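Local coordinates for 70 kDa protein (Xanthomonas sp., PDB 4B2N) that cleaves rubber as an oxygenase carrying two covalently bound c-type hemes, at residues R129-E134 and A544-K549; K139-Y144 and G219-D224; M264-L269 and G461-N466. One frame throughout, in Å; residues are numbered along the deposited sequence.

Interaction 1: residues R129-E134 and A544-K549; sequences RPPDFE and AGIGGK
Asp132 and Ile546 make the polar bond of this contact. OD2 of Asp132 accepts from the backbone N of Ile546 at 3.0 Å, with a nearly straight N-H...O angle of 167°. The amide comes in on the syn side of the carboxylate, 16° out of its plane. Asp132 holds CG between its own backbone N and carbonyl carbon, chi1 60°, and this turns the carboxylate to the amide. Asp132 OD2 also lies 3.4 Å from Gly545 CA. The other oxygen, Asp132 OD1, rests 3.6 Å from Ile546 CB.

The apolar contacts gather round Ile546. Its CD1 reaches Pro131 CG at 3.5 Å. CG1 stands beside the backbone N of Ile546, and CD1 extends from it to the proline. The other branch, CG2, points to the ring of Pro130. There Pro130 CB lies 4.1 Å from Ile546 CB and 3.7 Å from Ile546 O.

Turns shape both backbones. A type I beta turn runs from Pro130 to Phe133, closed by Phe133 N to Pro130 O at 3.1 Å. It leads into helix 133-141, with Asp132 at the N-cap position. A type II beta turn runs from Gly545 to Gly548 and puts Ile546 at its first corner. Nearby, Lys549 forms a salt bridge with Asp620, and Arg129 makes a cation-pi contact with Phe119.

The contact lies at the surface, away from both hemes. The Asp132 side chain makes no capping bond to its own helix. Its carboxylate instead holds the amide of a loop far along the chain, and the prolines give the exposed isoleucine an apolar seat.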
ATOM      1  N   ARG A 129     -27.538 -20.300   5.418  1.00 20.19           N
ATOM      2  CA  ARG A 129     -26.871 -19.036   5.881  1.00 20.80           C
ATOM      3  C   ARG A 129     -26.728 -19.111   7.383  1.00 19.73           C
ATOM      4  O   ARG A 129     -27.723 -19.285   8.101  1.00 19.28           O
ATOM      5  CB  ARG A 129     -27.750 -17.819   5.539  1.00 23.08           C
ATOM      6  CG  ARG A 129     -27.303 -16.474   6.161  1.00 23.93           C
ATOM      7  CD  ARG A 129     -28.285 -15.323   5.852  1.00 22.96           C
ATOM      8  NE  ARG A 129     -28.602 -15.559   4.461  1.00 22.26           N
ATOM      9  CZ  ARG A 129     -27.850 -15.177   3.455  1.00 21.29           C
ATOM     10  NH1 ARG A 129     -26.775 -14.369   3.635  1.00 20.64           N
ATOM     11  NH2 ARG A 129     -28.211 -15.603   2.264  1.00 22.48           N
ATOM     12  N   PRO A 130     -25.493 -18.983   7.891  1.00 20.18           N
ATOM     13  CA  PRO A 130     -25.395 -18.978   9.318  1.00 18.70           C
ATOM     14  C   PRO A 130     -25.773 -17.568   9.876  1.00 20.03           C
ATOM     15  O   PRO A 130     -25.747 -16.599   9.132  1.00 19.56           O
ATOM     16  CB  PRO A 130     -23.943 -19.323   9.550  1.00 18.70           C
ATOM     17  CG  PRO A 130     -23.236 -18.653   8.371  1.00 19.06           C
ATOM     18  CD  PRO A 130     -24.185 -18.924   7.209  1.00 18.72           C
ATOM     19  N   PRO A 131     -26.222 -17.481  11.136  1.00 20.27           N
ATOM     20  CA  PRO A 131     -26.757 -16.174  11.560  1.00 20.31           C
ATOM     21  C   PRO A 131     -25.632 -15.229  11.864  1.00 20.69           C
ATOM     22  O   PRO A 131     -25.873 -14.019  11.996  1.00 20.65           O
ATOM     23  CB  PRO A 131     -27.552 -16.493  12.817  1.00 21.28           C
ATOM     24  CG  PRO A 131     -26.994 -17.792  13.327  1.00 22.03           C
ATOM     25  CD  PRO A 131     -26.650 -18.555  12.058  1.00 21.34           C
ATOM     26  N   ASP A 132     -24.416 -15.777  11.983  1.00 18.02           N
ATOM     27  CA  ASP A 132     -23.220 -14.896  12.093  1.00 16.87           C
ATOM     28  C   ASP A 132     -22.501 -14.633  10.743  1.00 16.89           C
ATOM     29  O   ASP A 132     -21.317 -14.258  10.709  1.00 15.86           O
ATOM     30  CB  ASP A 132     -22.244 -15.437  13.124  1.00 17.52           C
ATOM     31  CG  ASP A 132     -21.732 -16.844  12.770  1.00 17.30           C
ATOM     32  OD1 ASP A 132     -22.223 -17.429  11.803  1.00 16.98           O
ATOM     33  OD2 ASP A 132     -20.813 -17.300  13.460  1.00 17.63           O
ATOM     34  N   PHE A 133     -23.232 -14.797   9.622  1.00 17.68           N
ATOM     35  CA  PHE A 133     -22.672 -14.679   8.290  1.00 16.47           C
ATOM     36  C   PHE A 133     -21.816 -13.387   8.162  1.00 17.07           C
ATOM     37  O   PHE A 133     -20.698 -13.395   7.713  1.00 15.21           O
ATOM     38  CB  PHE A 133     -23.813 -14.621   7.273  1.00 16.53           C
ATOM     39  CG  PHE A 133     -23.358 -14.335   5.858  1.00 17.80           C
ATOM     40  CD1 PHE A 133     -22.638 -15.288   5.138  1.00 16.90           C
ATOM     41  CD2 PHE A 133     -23.638 -13.074   5.238  1.00 18.20           C
ATOM     42  CE1 PHE A 133     -22.226 -15.006   3.824  1.00 18.06           C
ATOM     43  CE2 PHE A 133     -23.224 -12.791   3.919  1.00 18.91           C
ATOM     44  CZ  PHE A 133     -22.487 -13.769   3.223  1.00 17.77           C
ATOM     45  N   GLU A 134     -22.363 -12.262   8.574  1.00 16.45           N
ATOM     46  CA  GLU A 134     -21.696 -11.008   8.306  1.00 17.68           C
ATOM     47  C   GLU A 134     -20.346 -10.968   9.065  1.00 16.75           C
ATOM     48  O   GLU A 134     -19.291 -10.617   8.522  1.00 16.09           O
ATOM     49  CB  GLU A 134     -22.712  -9.888   8.690  1.00 20.30           C
ATOM     50  CG  GLU A 134     -22.407  -8.551   8.070  1.00 24.39           C
ATOM     51  CD  GLU A 134     -23.393  -7.489   8.536  1.00 22.46           C
ATOM     52  OE1 GLU A 134     -24.645  -7.690   8.424  1.00 22.26           O
ATOM     53  OE2 GLU A 134     -22.856  -6.464   8.995  1.00 26.81           O
ATOM     54  N   ALA A 544     -13.882 -19.988  15.497  1.00 20.83           N
ATOM     55  CA  ALA A 544     -14.519 -20.277  14.245  1.00 19.69           C
ATOM     56  C   ALA A 544     -15.978 -19.809  14.375  1.00 19.17           C
ATOM     57  O   ALA A 544     -16.495 -19.576  15.482  1.00 20.49           O
ATOM     58  CB  ALA A 544     -14.444 -21.799  13.972  1.00 19.73           C
ATOM     59  N   GLY A 545     -16.670 -19.612  13.264  1.00 18.21           N
ATOM     60  CA  GLY A 545     -18.062 -19.214  13.357  1.00 17.73           C
ATOM     61  C   GLY A 545     -18.965 -20.465  13.314  1.00 18.46           C
ATOM     62  O   GLY A 545     -18.490 -21.593  13.362  1.00 19.76           O
ATOM     63  N   ILE A 546     -20.277 -20.243  13.275  1.00 17.43           N
ATOM     64  CA  ILE A 546     -21.294 -21.334  13.107  1.00 17.30           C
ATOM     65  C   ILE A 546     -21.089 -22.062  11.815  1.00 18.02           C
ATOM     66  O   ILE A 546     -21.112 -21.467  10.708  1.00 18.34           O
ATOM     67  CB  ILE A 546     -22.695 -20.786  13.153  1.00 17.57           C
ATOM     68  CG1 ILE A 546     -22.935 -20.266  14.582  1.00 18.54           C
ATOM     69  CG2 ILE A 546     -23.726 -21.874  12.811  1.00 16.23           C
ATOM     70  CD1 ILE A 546     -24.160 -19.397  14.653  1.00 20.83           C
ATOM     71  N   GLY A 547     -20.933 -23.373  11.923  1.00 17.81           N
ATOM     72  CA  GLY A 547     -20.433 -24.169  10.787  1.00 17.05           C
ATOM     73  C   GLY A 547     -19.010 -24.689  11.051  1.00 17.89           C
ATOM     74  O   GLY A 547     -18.505 -25.600  10.334  1.00 16.27           O
ATOM     75  N   GLY A 548     -18.334 -24.102  12.029  1.00 18.82           N
ATOM     76  CA  GLY A 548     -17.035 -24.653  12.397  1.00 17.76           C
ATOM     77  C   GLY A 548     -15.841 -24.184  11.593  1.00 18.80           C
ATOM     78  O   GLY A 548     -14.746 -24.703  11.776  1.00 17.04           O
ATOM     79  N   LYS A 549     -16.049 -23.230  10.672  1.00 17.77           N
ATOM     80  CA  LYS A 549     -14.946 -22.663   9.931  1.00 17.31           C
ATOM     81  C   LYS A 549     -14.866 -21.143  10.140  1.00 16.97           C
ATOM     82  O   LYS A 549     -15.639 -20.575  10.898  1.00 15.72           O
ATOM     83  CB  LYS A 549     -15.075 -22.974   8.429  1.00 18.55           C
ATOM     84  CG  LYS A 549     -15.361 -24.457   8.130  1.00 17.71           C
ATOM     85  CD  LYS A 549     -15.355 -24.697   6.626  1.00 21.56           C
ATOM     86  CE  LYS A 549     -15.883 -26.103   6.285  1.00 22.77           C
ATOM     87  NZ  LYS A 549     -15.894 -26.239   4.802  1.00 22.72           N
TER

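Interaction 2: residues K139-Y144 and G219-D224; sequences KRYGLY and GLLASD
Arg140 grips Asp224 side-on. NE bonds to OD2 of Asp224 at 2.6 Å, and Arg140 NH2 to Asp224 OD1 at 3.0 Å. Both oxygens use their syn lone pairs, and the guanidinium and carboxylate planes are only 25° apart. Arg140 is extended from CG to NE, with CG opposite the backbone N (chi1 -175°), which carries the head across to the acid. Leu220 CD2 lies over one guanidinium face, offset toward the rim.

Tyr141 sets CG anti to its carbonyl carbon, chi1 -64°, and this brings the end of the side chain to Asp224. Its OH gives a further bond to Asp224 OD2, at 2.6 Å, on the anti lone pair. OD2 thus takes two strong donors, which would probably favour the charged acid. The phenol ring is sandwiched. Leu221 CD1 sits over its centre, 3.8 Å from the centroid, in a CH-pi contact. Arg140 CG covers the opposite face toward the rim. Gly142 then ends the helix in a Schellman motif.

Arg227 also pairs with Asp224, and Trp124 NE1 bonds to Tyr141 OH. The buried contact joins helix 133-141 to helix 218-226. The Leu221 side chain rests on strand 173-174 and is about 8 Å from a bound heme c. Arg140 and Leu220 pack on helix 620-626.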
ATOM      1  N   LYS A 139     -14.141 -12.320   9.298  1.00 13.91           N
ATOM      2  CA  LYS A 139     -13.130 -13.245   9.812  1.00 13.86           C
ATOM      3  C   LYS A 139     -12.369 -13.961   8.681  1.00 14.35           C
ATOM      4  O   LYS A 139     -11.151 -13.964   8.655  1.00 12.75           O
ATOM      5  CB  LYS A 139     -13.774 -14.297  10.720  1.00 14.27           C
ATOM      6  CG  LYS A 139     -14.059 -13.827  12.139  1.00 15.39           C
ATOM      7  CD  LYS A 139     -14.989 -14.874  12.777  1.00 17.38           C
ATOM      8  CE  LYS A 139     -15.268 -14.573  14.194  1.00 21.27           C
ATOM      9  NZ  LYS A 139     -15.906 -15.835  14.683  1.00 23.71           N
ATOM     10  N   ARG A 140     -13.127 -14.532   7.725  1.00 13.94           N
ATOM     11  CA  ARG A 140     -12.543 -15.344   6.652  1.00 13.62           C
ATOM     12  C   ARG A 140     -11.609 -14.509   5.796  1.00 13.52           C
ATOM     13  O   ARG A 140     -10.502 -14.935   5.426  1.00 13.84           O
ATOM     14  CB  ARG A 140     -13.656 -15.901   5.740  1.00 13.07           C
ATOM     15  CG  ARG A 140     -13.109 -16.865   4.667  1.00 14.05           C
ATOM     16  CD  ARG A 140     -14.311 -17.439   3.965  1.00 14.40           C
ATOM     17  NE  ARG A 140     -13.935 -18.254   2.829  1.00 14.97           N
ATOM     18  CZ  ARG A 140     -13.728 -19.569   2.908  1.00 15.15           C
ATOM     19  NH1 ARG A 140     -13.840 -20.167   4.109  1.00 14.68           N
ATOM     20  NH2 ARG A 140     -13.411 -20.267   1.814  1.00 13.47           N
ATOM     21  N   TYR A 141     -12.014 -13.286   5.502  1.00 13.43           N
ATOM     22  CA  TYR A 141     -11.279 -12.564   4.477  1.00 13.02           C
ATOM     23  C   TYR A 141     -10.280 -11.587   5.089  1.00 13.36           C
ATOM     24  O   TYR A 141      -9.559 -10.911   4.339  1.00 14.72           O
ATOM     25  CB  TYR A 141     -12.240 -11.838   3.537  1.00 13.83           C
ATOM     26  CG  TYR A 141     -13.109 -12.797   2.755  1.00 15.18           C
ATOM     27  CD1 TYR A 141     -12.530 -13.849   1.989  1.00 14.38           C
ATOM     28  CD2 TYR A 141     -14.490 -12.680   2.781  1.00 15.31           C
ATOM     29  CE1 TYR A 141     -13.358 -14.778   1.323  1.00 16.26           C
ATOM     30  CE2 TYR A 141     -15.292 -13.574   2.094  1.00 15.72           C
ATOM     31  CZ  TYR A 141     -14.740 -14.579   1.343  1.00 16.32           C
ATOM     32  OH  TYR A 141     -15.632 -15.444   0.714  1.00 17.10           O
ATOM     33  N   GLY A 142     -10.250 -11.504   6.410  1.00 13.06           N
ATOM     34  CA  GLY A 142      -9.379 -10.584   7.124  1.00 12.50           C
ATOM     35  C   GLY A 142      -9.781  -9.132   6.947  1.00 13.33           C
ATOM     36  O   GLY A 142      -8.917  -8.249   6.834  1.00 13.92           O
ATOM     37  N   LEU A 143     -11.073  -8.883   7.040  1.00 12.73           N
ATOM     38  CA  LEU A 143     -11.664  -7.525   6.933  1.00 13.20           C
ATOM     39  C   LEU A 143     -12.305  -7.154   8.299  1.00 13.58           C
ATOM     40  O   LEU A 143     -12.021  -7.841   9.328  1.00 14.09           O
ATOM     41  CB  LEU A 143     -12.724  -7.517   5.790  1.00 12.77           C
ATOM     42  CG  LEU A 143     -12.118  -7.968   4.461  1.00 12.36           C
ATOM     43  CD1 LEU A 143     -13.200  -8.004   3.388  1.00 13.18           C
ATOM     44  CD2 LEU A 143     -10.947  -7.045   4.045  1.00 13.00           C
ATOM     45  N   TYR A 144     -13.098  -6.084   8.363  1.00 14.11           N
ATOM     46  CA  TYR A 144     -13.598  -5.552   9.665  1.00 14.45           C
ATOM     47  C   TYR A 144     -15.015  -5.034   9.454  1.00 14.20           C
ATOM     48  O   TYR A 144     -15.349  -4.625   8.344  1.00 17.35           O
ATOM     49  CB  TYR A 144     -12.716  -4.399  10.136  1.00 13.54           C
ATOM     50  CG  TYR A 144     -11.267  -4.812  10.147  1.00 13.38           C
ATOM     51  CD1 TYR A 144     -10.523  -4.756   8.963  1.00 13.13           C
ATOM     52  CD2 TYR A 144     -10.684  -5.370  11.303  1.00 13.89           C
ATOM     53  CE1 TYR A 144      -9.203  -5.168   8.919  1.00 13.14           C
ATOM     54  CE2 TYR A 144      -9.345  -5.770  11.307  1.00 14.37           C
ATOM     55  CZ  TYR A 144      -8.634  -5.734  10.071  1.00 14.75           C
ATOM     56  OH  TYR A 144      -7.333  -6.146  10.009  1.00 17.54           O
ATOM     57  N   GLY A 219      -6.084 -13.515  -1.771  1.00 15.51           N
ATOM     58  CA  GLY A 219      -6.259 -14.728  -2.571  1.00 15.68           C
ATOM     59  C   GLY A 219      -7.540 -15.485  -2.247  1.00 16.03           C
ATOM     60  O   GLY A 219      -8.220 -16.063  -3.162  1.00 16.83           O
ATOM     61  N   LEU A 220      -7.887 -15.532  -0.956  1.00 15.60           N
ATOM     62  CA  LEU A 220      -9.025 -16.352  -0.573  1.00 15.53           C
ATOM     63  C   LEU A 220     -10.305 -15.677  -1.067  1.00 15.31           C
ATOM     64  O   LEU A 220     -11.242 -16.330  -1.543  1.00 14.96           O
ATOM     65  CB  LEU A 220      -9.019 -16.510   0.933  1.00 16.25           C
ATOM     66  CG  LEU A 220     -10.096 -17.397   1.517  1.00 16.40           C
ATOM     67  CD1 LEU A 220     -10.086 -18.799   0.897  1.00 17.03           C
ATOM     68  CD2 LEU A 220      -9.864 -17.532   3.051  1.00 14.56           C
ATOM     69  N   LEU A 221     -10.335 -14.341  -1.023  1.00 15.37           N
ATOM     70  CA  LEU A 221     -11.554 -13.655  -1.560  1.00 15.37           C
ATOM     71  C   LEU A 221     -11.701 -13.909  -3.046  1.00 14.26           C
ATOM     72  O   LEU A 221     -12.798 -14.233  -3.536  1.00 16.52           O
ATOM     73  CB  LEU A 221     -11.365 -12.164  -1.321  1.00 15.39           C
ATOM     74  CG  LEU A 221     -12.462 -11.216  -1.788  1.00 14.66           C
ATOM     75  CD1 LEU A 221     -13.687 -11.412  -0.938  1.00 15.99           C
ATOM     76  CD2 LEU A 221     -11.883  -9.781  -1.710  1.00 15.14           C
ATOM     77  N   ALA A 222     -10.587 -13.781  -3.774  1.00 15.23           N
ATOM     78  CA  ALA A 222     -10.550 -14.000  -5.242  1.00 16.34           C
ATOM     79  C   ALA A 222     -10.979 -15.450  -5.559  1.00 15.98           C
ATOM     80  O   ALA A 222     -11.849 -15.705  -6.421  1.00 17.71           O
ATOM     81  CB  ALA A 222      -9.106 -13.715  -5.803  1.00 14.11           C
ATOM     82  N   SER A 223     -10.414 -16.395  -4.798  1.00 16.35           N
ATOM     83  CA  SER A 223     -10.742 -17.819  -5.004  1.00 16.41           C
ATOM     84  C   SER A 223     -12.216 -18.094  -4.778  1.00 16.34           C
ATOM     85  O   SER A 223     -12.906 -18.694  -5.686  1.00 16.71           O
ATOM     86  CB  SER A 223      -9.887 -18.677  -4.063  1.00 15.87           C
ATOM     87  OG  SER A 223     -10.226 -20.016  -4.286  1.00 16.25           O
ATOM     88  N   ASP A 224     -12.742 -17.642  -3.632  1.00 14.82           N
ATOM     89  CA  ASP A 224     -14.177 -17.806  -3.384  1.00 15.98           C
ATOM     90  C   ASP A 224     -15.000 -17.160  -4.490  1.00 15.92           C
ATOM     91  O   ASP A 224     -15.961 -17.766  -5.002  1.00 15.73           O
ATOM     92  CB  ASP A 224     -14.648 -17.284  -2.019  1.00 15.89           C
ATOM     93  CG  ASP A 224     -14.056 -18.076  -0.843  1.00 18.12           C
ATOM     94  OD1 ASP A 224     -13.477 -19.180  -1.029  1.00 18.12           O
ATOM     95  OD2 ASP A 224     -14.217 -17.586   0.285  1.00 17.70           O
TER

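Interaction 3: residues M264-L269 and G461-N466; sequences METLTL and GYPSDN
Thr268 OG1 is gripped by two side chains. It donates to Asp465 OD1 at 2.5 Å, a very short bond whose exact length is doubtful, and accepts from Thr266 OG1 at 2.6 Å. The three residues thus form a short hydrogen-bonded chain from Thr266 OG1 through Thr268 OG1 to Asp465 OD1. Asp465 reaches in by setting CG opposite its backbone N, chi1 180°. Thr268 CG2 packs 3.3 Å from the same Asp465 OD1.

Thr266 faces two ways. Its OG1 belongs to that chain, while its CG2 lies 3.3 Å from Pro463 O and 3.6 Å from Pro463 CB. Glu265 meets the same proline from another side. The two side chains cross at about a right angle, and Glu265 OE2 comes to 3.4 Å from Pro463 CG. The carbonyl O of Glu265 lies 3.5 Å from Tyr462 CD1.

Both segments are irregular loops. Asp465 is the centre of an inverse gamma turn, and Asn466 follows at the N-cap position of helix 467-481. The contact therefore ties the loop after helix 253-261 to the lead-in of that helix, away from the hemes.

Two arginines bind the loops. Arg330 bonds to Thr266 O and makes a cation-pi contact with Tyr462. Arg473 holds Ser464 O and forms a weak, long ion pair with Glu265.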
ATOM      1  N   MET A 264      -0.738   2.176 -23.283  1.00 16.72           N
ATOM      2  CA  MET A 264      -0.090   2.939 -22.259  1.00 16.23           C
ATOM      3  C   MET A 264      -0.155   4.447 -22.473  1.00 17.89           C
ATOM      4  O   MET A 264       0.328   5.174 -21.638  1.00 15.66           O
ATOM      5  CB  MET A 264       1.367   2.513 -22.248  1.00 16.03           C
ATOM      6  CG  MET A 264       1.438   1.037 -21.819  1.00 15.45           C
ATOM      7  SD  MET A 264       1.230   0.814 -20.031  1.00 17.88           S
ATOM      8  CE  MET A 264       2.801   1.532 -19.461  1.00 16.05           C
ATOM      9  N   GLU A 265      -0.769   4.877 -23.591  1.00 17.16           N
ATOM     10  CA  GLU A 265      -0.988   6.286 -23.857  1.00 18.75           C
ATOM     11  C   GLU A 265      -2.445   6.689 -23.671  1.00 19.46           C
ATOM     12  O   GLU A 265      -2.728   7.840 -23.320  1.00 19.91           O
ATOM     13  CB  GLU A 265      -0.554   6.612 -25.269  1.00 19.78           C
ATOM     14  CG  GLU A 265       0.957   6.512 -25.511  1.00 19.74           C
ATOM     15  CD  GLU A 265       1.225   6.805 -26.967  1.00 24.84           C
ATOM     16  OE1 GLU A 265       1.201   5.893 -27.830  1.00 28.93           O
ATOM     17  OE2 GLU A 265       1.398   7.981 -27.285  1.00 25.29           O
ATOM     18  N   THR A 266      -3.375   5.754 -23.911  1.00 17.63           N
ATOM     19  CA  THR A 266      -4.780   6.117 -23.941  1.00 16.90           C
ATOM     20  C   THR A 266      -5.620   5.377 -22.887  1.00 18.47           C
ATOM     21  O   THR A 266      -6.691   5.825 -22.565  1.00 17.59           O
ATOM     22  CB  THR A 266      -5.408   5.811 -25.312  1.00 18.06           C
ATOM     23  OG1 THR A 266      -5.552   4.387 -25.462  1.00 17.13           O
ATOM     24  CG2 THR A 266      -4.512   6.400 -26.435  1.00 18.63           C
ATOM     25  N   LEU A 267      -5.091   4.277 -22.338  1.00 16.52           N
ATOM     26  CA  LEU A 267      -5.810   3.408 -21.440  1.00 16.38           C
ATOM     27  C   LEU A 267      -6.933   2.614 -22.122  1.00 17.18           C
ATOM     28  O   LEU A 267      -7.742   2.011 -21.424  1.00 18.01           O
ATOM     29  CB  LEU A 267      -6.283   4.143 -20.123  1.00 14.63           C
ATOM     30  CG  LEU A 267      -5.210   4.973 -19.379  1.00 13.86           C
ATOM     31  CD1 LEU A 267      -5.865   5.570 -18.078  1.00 13.07           C
ATOM     32  CD2 LEU A 267      -3.999   4.117 -19.109  1.00 13.94           C
ATOM     33  N   THR A 268      -6.938   2.555 -23.458  1.00 17.67           N
ATOM     34  CA  THR A 268      -7.748   1.610 -24.177  1.00 19.48           C
ATOM     35  C   THR A 268      -7.361   0.162 -23.785  1.00 19.56           C
ATOM     36  O   THR A 268      -6.183  -0.180 -23.618  1.00 18.36           O
ATOM     37  CB  THR A 268      -7.525   1.748 -25.702  1.00 19.26           C
ATOM     38  OG1 THR A 268      -7.764   3.104 -26.099  1.00 19.21           O
ATOM     39  CG2 THR A 268      -8.435   0.841 -26.449  1.00 17.61           C
ATOM     40  N   LEU A 269      -8.372  -0.658 -23.546  1.00 19.28           N
ATOM     41  CA  LEU A 269      -8.137  -2.069 -23.353  1.00 19.31           C
ATOM     42  C   LEU A 269      -7.784  -2.647 -24.743  1.00 19.04           C
ATOM     43  O   LEU A 269      -8.610  -2.735 -25.614  1.00 18.93           O
ATOM     44  CB  LEU A 269      -9.393  -2.768 -22.814  1.00 19.13           C
ATOM     45  CG  LEU A 269      -9.357  -4.293 -22.632  1.00 19.57           C
ATOM     46  CD1 LEU A 269      -8.227  -4.696 -21.694  1.00 18.24           C
ATOM     47  CD2 LEU A 269     -10.687  -4.846 -22.102  1.00 21.28           C
ATOM     48  N   GLY A 461      -2.871  16.078 -27.760  1.00 38.50           N
ATOM     49  CA  GLY A 461      -3.940  15.140 -27.541  1.00 30.50           C
ATOM     50  C   GLY A 461      -3.647  13.690 -27.311  1.00 25.76           C
ATOM     51  O   GLY A 461      -2.562  13.137 -27.571  1.00 25.98           O
ATOM     52  N   TYR A 462      -4.657  13.056 -26.772  1.00 24.77           N
ATOM     53  CA  TYR A 462      -4.591  11.639 -26.601  1.00 23.46           C
ATOM     54  C   TYR A 462      -4.610  10.966 -27.992  1.00 23.03           C
ATOM     55  O   TYR A 462      -5.419  11.358 -28.842  1.00 23.09           O
ATOM     56  CB  TYR A 462      -5.739  11.227 -25.708  1.00 24.45           C
ATOM     57  CG  TYR A 462      -5.361  11.580 -24.248  1.00 26.50           C
ATOM     58  CD1 TYR A 462      -4.231  10.974 -23.645  1.00 27.21           C
ATOM     59  CD2 TYR A 462      -6.076  12.534 -23.498  1.00 27.27           C
ATOM     60  CE1 TYR A 462      -3.847  11.315 -22.349  1.00 26.85           C
ATOM     61  CE2 TYR A 462      -5.700  12.857 -22.174  1.00 26.48           C
ATOM     62  CZ  TYR A 462      -4.576  12.245 -21.624  1.00 27.15           C
ATOM     63  OH  TYR A 462      -4.115  12.516 -20.323  1.00 29.75           O
ATOM     64  N   PRO A 463      -3.728   9.973 -28.229  1.00 22.15           N
ATOM     65  CA  PRO A 463      -3.844   9.143 -29.404  1.00 22.06           C
ATOM     66  C   PRO A 463      -5.270   8.580 -29.458  1.00 21.35           C
ATOM     67  O   PRO A 463      -5.979   8.584 -28.444  1.00 22.32           O
ATOM     68  CB  PRO A 463      -2.826   8.024 -29.124  1.00 22.75           C
ATOM     69  CG  PRO A 463      -1.770   8.724 -28.325  1.00 20.20           C
ATOM     70  CD  PRO A 463      -2.552   9.605 -27.417  1.00 21.19           C
ATOM     71  N   SER A 464      -5.681   8.153 -30.633  1.00 21.57           N
ATOM     72  CA  SER A 464      -7.014   7.555 -30.838  1.00 24.42           C
ATOM     73  C   SER A 464      -7.278   6.286 -30.020  1.00 23.34           C
ATOM     74  O   SER A 464      -6.434   5.382 -29.858  1.00 22.46           O
ATOM     75  CB  SER A 464      -7.266   7.272 -32.324  1.00 25.36           C
ATOM     76  OG  SER A 464      -6.290   6.354 -32.771  1.00 23.16           O
ATOM     77  N   ASP A 465      -8.511   6.210 -29.584  1.00 22.96           N
ATOM     78  CA  ASP A 465      -8.979   5.173 -28.741  1.00 24.41           C
ATOM     79  C   ASP A 465      -9.509   4.137 -29.710  1.00 25.82           C
ATOM     80  O   ASP A 465     -10.704   4.060 -29.948  1.00 24.66           O
ATOM     81  CB  ASP A 465     -10.114   5.734 -27.884  1.00 24.83           C
ATOM     82  CG  ASP A 465     -10.683   4.733 -26.963  1.00 25.40           C
ATOM     83  OD1 ASP A 465     -10.077   3.707 -26.667  1.00 25.39           O
ATOM     84  OD2 ASP A 465     -11.800   4.948 -26.525  1.00 33.06           O
ATOM     85  N   ASN A 466      -8.611   3.396 -30.342  1.00 24.12           N
ATOM     86  CA  ASN A 466      -9.090   2.287 -31.164  1.00 24.55           C
ATOM     87  C   ASN A 466      -7.982   1.305 -31.326  1.00 20.46           C
ATOM     88  O   ASN A 466      -6.806   1.620 -31.147  1.00 19.56           O
ATOM     89  CB  ASN A 466      -9.773   2.682 -32.486  1.00 28.14           C
ATOM     90  CG  ASN A 466      -8.808   3.015 -33.565  1.00 31.92           C
ATOM     91  OD1 ASN A 466      -8.349   4.159 -33.617  1.00 40.96           O
ATOM     92  ND2 ASN A 466      -8.449   2.038 -34.418  1.00 22.27           N
TER

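From the N terminus, 129-134 comes first, at the start of helix 133-141. Its partner, 544-549, lies some 410 residues later, between strands 536-538 and 560-561, so interaction 1 closes the longest loop. The other two nest inside it. Interaction 2 uses the far end of the same helix and closes a loop of about 75 residues on helix 218-226. Interaction 3 follows in series and closes about 192 residues, joining 264-269 to the lead-in of helix 467-481. Interactions 1 and 2 have centres 14 Å apart and touch where Lys139 NZ packs near Ala544 O. Interaction 3 stands apart, its nearest atoms about 18 Å from interaction 2 and about 29 Å from interaction 1.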